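Local coordinates for protein probable fumarate reductase Ifc3 (Shewanella frigidimarina, PDB 1QO8) that catalyses the essentially one-way reduction of fumarate to succinate in vitro, using one FAD and four covalently bound c-type hemes in each subunit, at residues N168-K173 / V180-E185; I188-K193 / G232-D237. One frame throughout, in Å; residues are numbered along the deposited sequence.

Interaction 1 of 2, residues N168-K173 / V180-E185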
ATOM      1  N   ASN A 168     -19.133   0.259  21.047  1.00 48.08           N
ATOM      2  CA  ASN A 168     -18.567   1.208  21.986  1.00 48.18           C
ATOM      3  C   ASN A 168     -19.263   2.548  21.920  1.00 47.29           C
ATOM      4  O   ASN A 168     -19.647   3.062  20.869  1.00 49.07           O
ATOM      5  CB  ASN A 168     -17.031   1.370  21.724  1.00 48.12           C
ATOM      6  CG  ASN A 168     -16.277   0.129  22.112  1.00 46.42           C
ATOM      7  OD1 ASN A 168     -16.771  -0.698  22.905  1.00 47.86           O
ATOM      8  ND2 ASN A 168     -15.079  -0.156  21.614  1.00 47.29           N
ATOM      9  N   ALA A 169     -19.613   3.077  23.089  1.00 47.91           N
ATOM     10  CA  ALA A 169     -20.123   4.468  23.160  1.00 48.57           C
ATOM     11  C   ALA A 169     -19.796   5.025  24.551  1.00 50.01           C
ATOM     12  O   ALA A 169     -19.572   4.299  25.524  1.00 51.78           O
ATOM     13  CB  ALA A 169     -21.602   4.537  22.890  1.00 45.28           C
ATOM     14  N   VAL A 170     -19.723   6.326  24.670  1.00 51.99           N
ATOM     15  CA  VAL A 170     -19.392   6.999  25.907  1.00 52.20           C
ATOM     16  C   VAL A 170     -20.571   7.929  26.235  1.00 51.59           C
ATOM     17  O   VAL A 170     -20.961   8.632  25.322  1.00 49.23           O
ATOM     18  CB  VAL A 170     -18.119   7.852  25.829  1.00 52.45           C
ATOM     19  CG1 VAL A 170     -18.004   8.797  24.650  1.00 53.72           C
ATOM     20  CG2 VAL A 170     -18.074   8.749  27.094  1.00 51.83           C
ATOM     21  N   GLY A 171     -21.022   7.953  27.480  1.00 52.86           N
ATOM     22  CA  GLY A 171     -22.111   8.849  27.859  1.00 51.83           C
ATOM     23  C   GLY A 171     -23.477   8.246  27.629  1.00 50.37           C
ATOM     24  O   GLY A 171     -24.420   8.986  27.347  1.00 51.32           O
ATOM     25  N   THR A 172     -23.658   6.940  27.709  1.00 52.12           N
ATOM     26  CA  THR A 172     -25.022   6.436  27.416  1.00 52.92           C
ATOM     27  C   THR A 172     -25.807   6.260  28.699  1.00 54.42           C
ATOM     28  O   THR A 172     -25.346   6.171  29.842  1.00 53.60           O
ATOM     29  CB  THR A 172     -24.999   5.107  26.641  1.00 53.42           C
ATOM     30  OG1 THR A 172     -24.414   4.131  27.501  1.00 50.02           O
ATOM     31  CG2 THR A 172     -24.212   5.237  25.342  1.00 54.29           C
ATOM     32  N   LYS A 173     -27.109   6.109  28.509  1.00 57.13           N
ATOM     33  CA  LYS A 173     -27.953   5.775  29.670  1.00 60.15           C
ATOM     34  C   LYS A 173     -27.609   4.373  30.146  1.00 59.10           C
ATOM     35  O   LYS A 173     -27.807   4.118  31.350  1.00 58.17           O
ATOM     36  CB  LYS A 173     -29.393   5.993  29.263  1.00 64.15           C
ATOM     37  CG  LYS A 173     -29.930   4.986  28.282  1.00 67.63           C
ATOM     38  CD  LYS A 173     -31.418   5.197  28.081  1.00 72.09           C
ATOM     39  CE  LYS A 173     -32.066   4.229  27.129  1.00 75.37           C
ATOM     40  NZ  LYS A 173     -32.419   2.922  27.729  1.00 79.02           N
ATOM     41  N   VAL A 180     -21.337   3.327  35.837  1.00 69.06           N
ATOM     42  CA  VAL A 180     -20.061   3.444  35.158  1.00 67.93           C
ATOM     43  C   VAL A 180     -19.807   4.900  34.771  1.00 66.12           C
ATOM     44  O   VAL A 180     -20.580   5.531  34.051  1.00 67.03           O
ATOM     45  CB  VAL A 180     -20.016   2.478  33.959  1.00 67.16           C
ATOM     46  CG1 VAL A 180     -18.861   2.858  33.058  1.00 66.19           C
ATOM     47  CG2 VAL A 180     -19.915   1.032  34.396  1.00 65.95           C
ATOM     48  N   GLU A 181     -18.721   5.450  35.273  1.00 65.39           N
ATOM     49  CA  GLU A 181     -18.271   6.778  34.857  1.00 68.11           C
ATOM     50  C   GLU A 181     -17.336   6.649  33.655  1.00 65.23           C
ATOM     51  O   GLU A 181     -16.479   5.769  33.642  1.00 65.13           O
ATOM     52  CB  GLU A 181     -17.622   7.478  36.028  1.00 71.85           C
ATOM     53  CG  GLU A 181     -16.131   7.604  36.161  1.00 76.99           C
ATOM     54  CD  GLU A 181     -15.726   8.281  37.471  1.00 80.46           C
ATOM     55  OE1 GLU A 181     -16.459   8.098  38.486  1.00 82.23           O
ATOM     56  OE2 GLU A 181     -14.680   8.973  37.504  1.00 81.52           O
ATOM     57  N   ASP A 182     -17.498   7.458  32.626  1.00 63.80           N
ATOM     58  CA  ASP A 182     -16.661   7.383  31.437  1.00 62.28           C
ATOM     59  C   ASP A 182     -16.578   8.804  30.907  1.00 63.45           C
ATOM     60  O   ASP A 182     -17.340   9.650  31.367  1.00 63.34           O
ATOM     61  CB  ASP A 182     -17.273   6.437  30.422  1.00 61.44           C
ATOM     62  CG  ASP A 182     -16.448   6.064  29.204  1.00 61.43           C
ATOM     63  OD1 ASP A 182     -15.219   6.338  29.218  1.00 58.46           O
ATOM     64  OD2 ASP A 182     -17.052   5.450  28.269  1.00 57.70           O
ATOM     65  N   LYS A 183     -15.598   9.134  30.089  1.00 61.92           N
ATOM     66  CA  LYS A 183     -15.424  10.482  29.566  1.00 62.92           C
ATOM     67  C   LYS A 183     -14.993  10.332  28.104  1.00 60.51           C
ATOM     68  O   LYS A 183     -14.278   9.379  27.770  1.00 59.20           O
ATOM     69  CB  LYS A 183     -14.339  11.332  30.236  1.00 63.93           C
ATOM     70  CG  LYS A 183     -14.486  11.488  31.733  1.00 66.50           C
ATOM     71  CD  LYS A 183     -13.350  12.253  32.393  1.00 68.93           C
ATOM     72  CE  LYS A 183     -13.433  12.113  33.913  1.00 71.59           C
ATOM     73  NZ  LYS A 183     -14.223  13.250  34.488  1.00 74.31           N
ATOM     74  N   VAL A 184     -15.428  11.266  27.308  1.00 58.86           N
ATOM     75  CA  VAL A 184     -15.083  11.292  25.900  1.00 59.44           C
ATOM     76  C   VAL A 184     -13.573  11.204  25.697  1.00 59.27           C
ATOM     77  O   VAL A 184     -13.119  10.472  24.807  1.00 58.15           O
ATOM     78  CB  VAL A 184     -15.649  12.549  25.252  1.00 60.05           C
ATOM     79  CG1 VAL A 184     -15.041  12.786  23.872  1.00 61.62           C
ATOM     80  CG2 VAL A 184     -17.145  12.444  25.089  1.00 61.34           C
ATOM     81  N   GLU A 185     -12.779  11.867  26.536  1.00 58.45           N
ATOM     82  CA  GLU A 185     -11.340  11.891  26.397  1.00 59.83           C
ATOM     83  C   GLU A 185     -10.815  10.506  26.698  1.00 57.69           C
ATOM     84  O   GLU A 185      -9.808  10.154  26.115  1.00 57.28           O
ATOM     85  CB  GLU A 185     -10.631  12.946  27.273  1.00 64.63           C
ATOM     86  CG  GLU A 185     -11.405  13.355  28.526  1.00 71.52           C
ATOM     87  CD  GLU A 185     -12.633  14.190  28.190  1.00 73.56           C
ATOM     88  OE1 GLU A 185     -12.515  15.299  27.629  1.00 75.28           O
ATOM     89  OE2 GLU A 185     -13.758  13.730  28.457  1.00 75.06           O
TER

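Interaction 2 of 2, residues I188-K193 / G232-D237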
ATOM      1  N   ILE A 188     -11.414   8.556  23.563  1.00 49.10           N
ATOM      2  CA  ILE A 188     -10.432   9.055  22.602  1.00 50.02           C
ATOM      3  C   ILE A 188      -9.051   8.545  22.843  1.00 50.70           C
ATOM      4  O   ILE A 188      -8.527   7.852  21.949  1.00 49.73           O
ATOM      5  CB  ILE A 188     -10.490  10.582  22.481  1.00 49.60           C
ATOM      6  CG1 ILE A 188     -11.847  10.946  21.861  1.00 44.22           C
ATOM      7  CG2 ILE A 188      -9.380  11.206  21.641  1.00 49.52           C
ATOM      8  CD1 ILE A 188     -12.181  12.418  22.119  1.00 46.84           C
ATOM      9  N   GLU A 189      -8.500   8.687  24.056  1.00 52.68           N
ATOM     10  CA  GLU A 189      -7.185   8.172  24.374  1.00 52.10           C
ATOM     11  C   GLU A 189      -7.061   6.663  24.229  1.00 52.93           C
ATOM     12  O   GLU A 189      -6.029   6.086  23.843  1.00 48.07           O
ATOM     13  CB  GLU A 189      -6.900   8.502  25.852  1.00 58.40           C
ATOM     14  CG  GLU A 189      -6.784   9.951  26.239  1.00 62.74           C
ATOM     15  CD  GLU A 189      -6.611  10.175  27.737  1.00 67.47           C
ATOM     16  OE1 GLU A 189      -6.302   9.262  28.553  1.00 69.89           O
ATOM     17  OE2 GLU A 189      -6.784  11.359  28.112  1.00 68.92           O
ATOM     18  N   ASP A 190      -8.098   5.928  24.718  1.00 51.14           N
ATOM     19  CA  ASP A 190      -8.072   4.479  24.602  1.00 48.90           C
ATOM     20  C   ASP A 190      -7.928   4.051  23.151  1.00 46.99           C
ATOM     21  O   ASP A 190      -7.209   3.101  22.804  1.00 46.62           O
ATOM     22  CB  ASP A 190      -9.385   3.887  25.183  1.00 51.40           C
ATOM     23  CG  ASP A 190      -9.506   3.868  26.708  1.00 53.90           C
ATOM     24  OD1 ASP A 190      -8.634   4.344  27.454  1.00 52.62           O
ATOM     25  OD2 ASP A 190     -10.534   3.383  27.257  1.00 51.84           O
ATOM     26  N   ALA A 191      -8.716   4.678  22.264  1.00 46.67           N
ATOM     27  CA  ALA A 191      -8.609   4.365  20.839  1.00 47.13           C
ATOM     28  C   ALA A 191      -7.210   4.704  20.306  1.00 48.78           C
ATOM     29  O   ALA A 191      -6.594   3.980  19.498  1.00 47.21           O
ATOM     30  CB  ALA A 191      -9.702   5.130  20.046  1.00 45.57           C
ATOM     31  N   MET A 192      -6.718   5.890  20.692  1.00 49.39           N
ATOM     32  CA  MET A 192      -5.448   6.369  20.102  1.00 51.45           C
ATOM     33  C   MET A 192      -4.317   5.426  20.444  1.00 51.06           C
ATOM     34  O   MET A 192      -3.433   5.045  19.692  1.00 50.29           O
ATOM     35  CB  MET A 192      -5.178   7.817  20.537  1.00 49.72           C
ATOM     36  CG  MET A 192      -6.178   8.790  19.903  1.00 49.44           C
ATOM     37  SD  MET A 192      -6.040   8.925  18.111  1.00 53.64           S
ATOM     38  CE  MET A 192      -4.307   9.418  17.945  1.00 50.84           C
ATOM     39  N   LYS A 193      -4.356   4.984  21.705  1.00 53.13           N
ATOM     40  CA  LYS A 193      -3.405   4.044  22.268  1.00 51.25           C
ATOM     41  C   LYS A 193      -3.587   2.676  21.614  1.00 49.53           C
ATOM     42  O   LYS A 193      -2.598   1.987  21.282  1.00 48.29           O
ATOM     43  CB  LYS A 193      -3.646   3.979  23.783  1.00 53.77           C
ATOM     44  CG  LYS A 193      -2.824   2.869  24.409  1.00 59.06           C
ATOM     45  CD  LYS A 193      -3.009   2.715  25.912  1.00 62.07           C
ATOM     46  CE  LYS A 193      -2.049   1.625  26.379  1.00 62.67           C
ATOM     47  NZ  LYS A 193      -2.308   1.184  27.775  1.00 67.08           N
ATOM     48  N   GLY A 232     -11.442  -5.286  25.484  1.00 47.81           N
ATOM     49  CA  GLY A 232     -10.000  -5.140  25.439  1.00 49.64           C
ATOM     50  C   GLY A 232      -9.555  -3.776  24.998  1.00 48.89           C
ATOM     51  O   GLY A 232     -10.138  -3.191  24.084  1.00 51.38           O
ATOM     52  N   GLY A 233      -8.706  -3.130  25.807  1.00 48.40           N
ATOM     53  CA  GLY A 233      -8.181  -1.817  25.494  1.00 45.60           C
ATOM     54  C   GLY A 233      -9.038  -0.718  26.074  1.00 47.46           C
ATOM     55  O   GLY A 233      -8.707   0.462  25.953  1.00 45.14           O
ATOM     56  N   ALA A 234     -10.191  -1.088  26.640  1.00 48.37           N
ATOM     57  CA  ALA A 234     -11.049  -0.020  27.179  1.00 48.40           C
ATOM     58  C   ALA A 234     -10.784   0.030  28.700  1.00 50.21           C
ATOM     59  O   ALA A 234     -10.600  -1.031  29.330  1.00 46.28           O
ATOM     60  CB  ALA A 234     -12.486  -0.297  26.924  1.00 50.27           C
ATOM     61  N   ARG A 235     -10.811   1.250  29.221  1.00 50.85           N
ATOM     62  CA  ARG A 235     -10.413   1.361  30.626  1.00 56.16           C
ATOM     63  C   ARG A 235     -11.641   1.263  31.520  1.00 55.10           C
ATOM     64  O   ARG A 235     -11.497   1.000  32.699  1.00 57.21           O
ATOM     65  CB  ARG A 235      -9.630   2.671  30.809  1.00 56.79           C
ATOM     66  CG  ARG A 235     -10.499   3.874  30.925  1.00 59.85           C
ATOM     67  CD  ARG A 235      -9.714   5.184  31.073  1.00 63.64           C
ATOM     68  NE  ARG A 235      -8.867   5.374  29.888  1.00 66.51           N
ATOM     69  CZ  ARG A 235      -8.120   6.455  29.659  1.00 68.89           C
ATOM     70  NH1 ARG A 235      -8.146   7.438  30.559  1.00 68.43           N
ATOM     71  NH2 ARG A 235      -7.354   6.595  28.581  1.00 67.65           N
ATOM     72  N   VAL A 236     -12.837   1.511  31.034  1.00 54.66           N
ATOM     73  CA  VAL A 236     -14.110   1.234  31.678  1.00 53.71           C
ATOM     74  C   VAL A 236     -15.058   0.533  30.685  1.00 54.13           C
ATOM     75  O   VAL A 236     -14.733   0.319  29.488  1.00 48.74           O
ATOM     76  CB  VAL A 236     -14.807   2.493  32.203  1.00 56.29           C
ATOM     77  CG1 VAL A 236     -15.924   2.060  33.169  1.00 60.08           C
ATOM     78  CG2 VAL A 236     -13.994   3.457  33.067  1.00 57.32           C
ATOM     79  N   ASP A 237     -16.221   0.109  31.165  1.00 51.50           N
ATOM     80  CA  ASP A 237     -17.160  -0.708  30.416  1.00 53.42           C
ATOM     81  C   ASP A 237     -17.894   0.204  29.432  1.00 49.59           C
ATOM     82  O   ASP A 237     -18.422   1.183  29.927  1.00 50.55           O
ATOM     83  CB  ASP A 237     -18.210  -1.297  31.364  1.00 56.29           C
ATOM     84  CG  ASP A 237     -17.635  -2.303  32.327  1.00 57.68           C
ATOM     85  OD1 ASP A 237     -16.421  -2.262  32.639  1.00 57.81           O
ATOM     86  OD2 ASP A 237     -18.479  -3.122  32.758  1.00 59.39           O
TER
HETATM   87  O   HOH W   1      -6.209   1.112  24.616  1.00 54.39           O

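Interaction 1 of 2, residues N168-K173 / V180-E185
V170 points toward 180-185, and both of its methyls touch that segment. CG1 sits between the backbone N and the carbonyl carbon (chi1 49°), which leaves CG2 anti to that N. D182 sends CG away from its own N (chi1 -171°), which lays its carboxylate beside V170. CG2 of V170 rests on the backbone where 180-185 turns into helix 184-194, 3.6 Å from C of K183 and 3.7 Å from N of V184. CG1 of V170 meets CG2 of V184 at 3.8 Å, the two side chains crossing at about a right angle. OD2 of D182 lies 3.6 Å from CB of V170, a van der Waals contact. The polar work of D182 is done with other partners. OD1 forms a salt bridge with R238 and takes a weak bond from N of K183, the N-cap residue; OD2 is hydrogen-bonded to Q175. F187 also packs on V170, and A208 of helix 201-220 on V184. With an alanine here both methyls are gone, which is likely to open a gap against V184 and C of K183 and to leave CB alone beside the D182 carboxylate. The contact joins the loop after strand 167-168 to the beginning of helix 184-194. V170 packs on the helix start and one carboxylate oxygen, while R238 and Q175 probably fix the acid's rotation.

Interaction 2 of 2, residues I188-K193 / G232-D237
R235 brings the edge of its guanidinium up to OE1 of E189 and OD1 of D190, on one side of helix 184-194. Both oxygens lie close to the guanidinium plane, but the carboxylates are turned out of it, by 54° for E189 and 43° for D190. NE gives a 2.7 Å bond to OD1 of D190 on the syn side, and NH2 reaches the same oxygen from the anti side. NH2 also binds OE1 of E189 at 2.9 Å. NH1 adds a longer bond to that OE1 at 3.3 Å, from above the carboxylate plane. The bend at chi3 of R235 (61°) brings NE and NH2 within reach of OD1 of D190. OD2 of D190 takes the backbone N of R235 at 2.9 Å, again from above its plane, and forms a salt bridge with R238. Thus D190 holds both main chain and side chain of R235. A water donates to O of D190 and O of G233, tying the two backbones together. W186 makes a cation-pi contact with R235. The network fastens the 232-237 loop to the helix. Two carboxylates face two arginines, R235 and R238, so the charges would roughly balance, and buried D190 is likely to stay ionised.

Interactions 1 and 2 share helix 184-194. Interaction 1 packs at its start and interaction 2 lies further along it; their centres are about 11 Å apart. They touch directly where O of E181 lies 3.4 Å from CG2 of V236. R238 joins them by charge, forming salt bridges with D182 and D190. Q175 also spans both, bonding to OD2 of D182 and O of D237. Both belong to the FAD-binding part of the chain. The side chains of A169 and A234 are each about 11 Å from the bound FAD and about 9 Å from G542, a succinate-binding residue by similarity. Both contacts thus stand back from the flavin. In interaction 2, the side-chain position of G233 is about 9 Å from the side chain of R397, the probable proton donor.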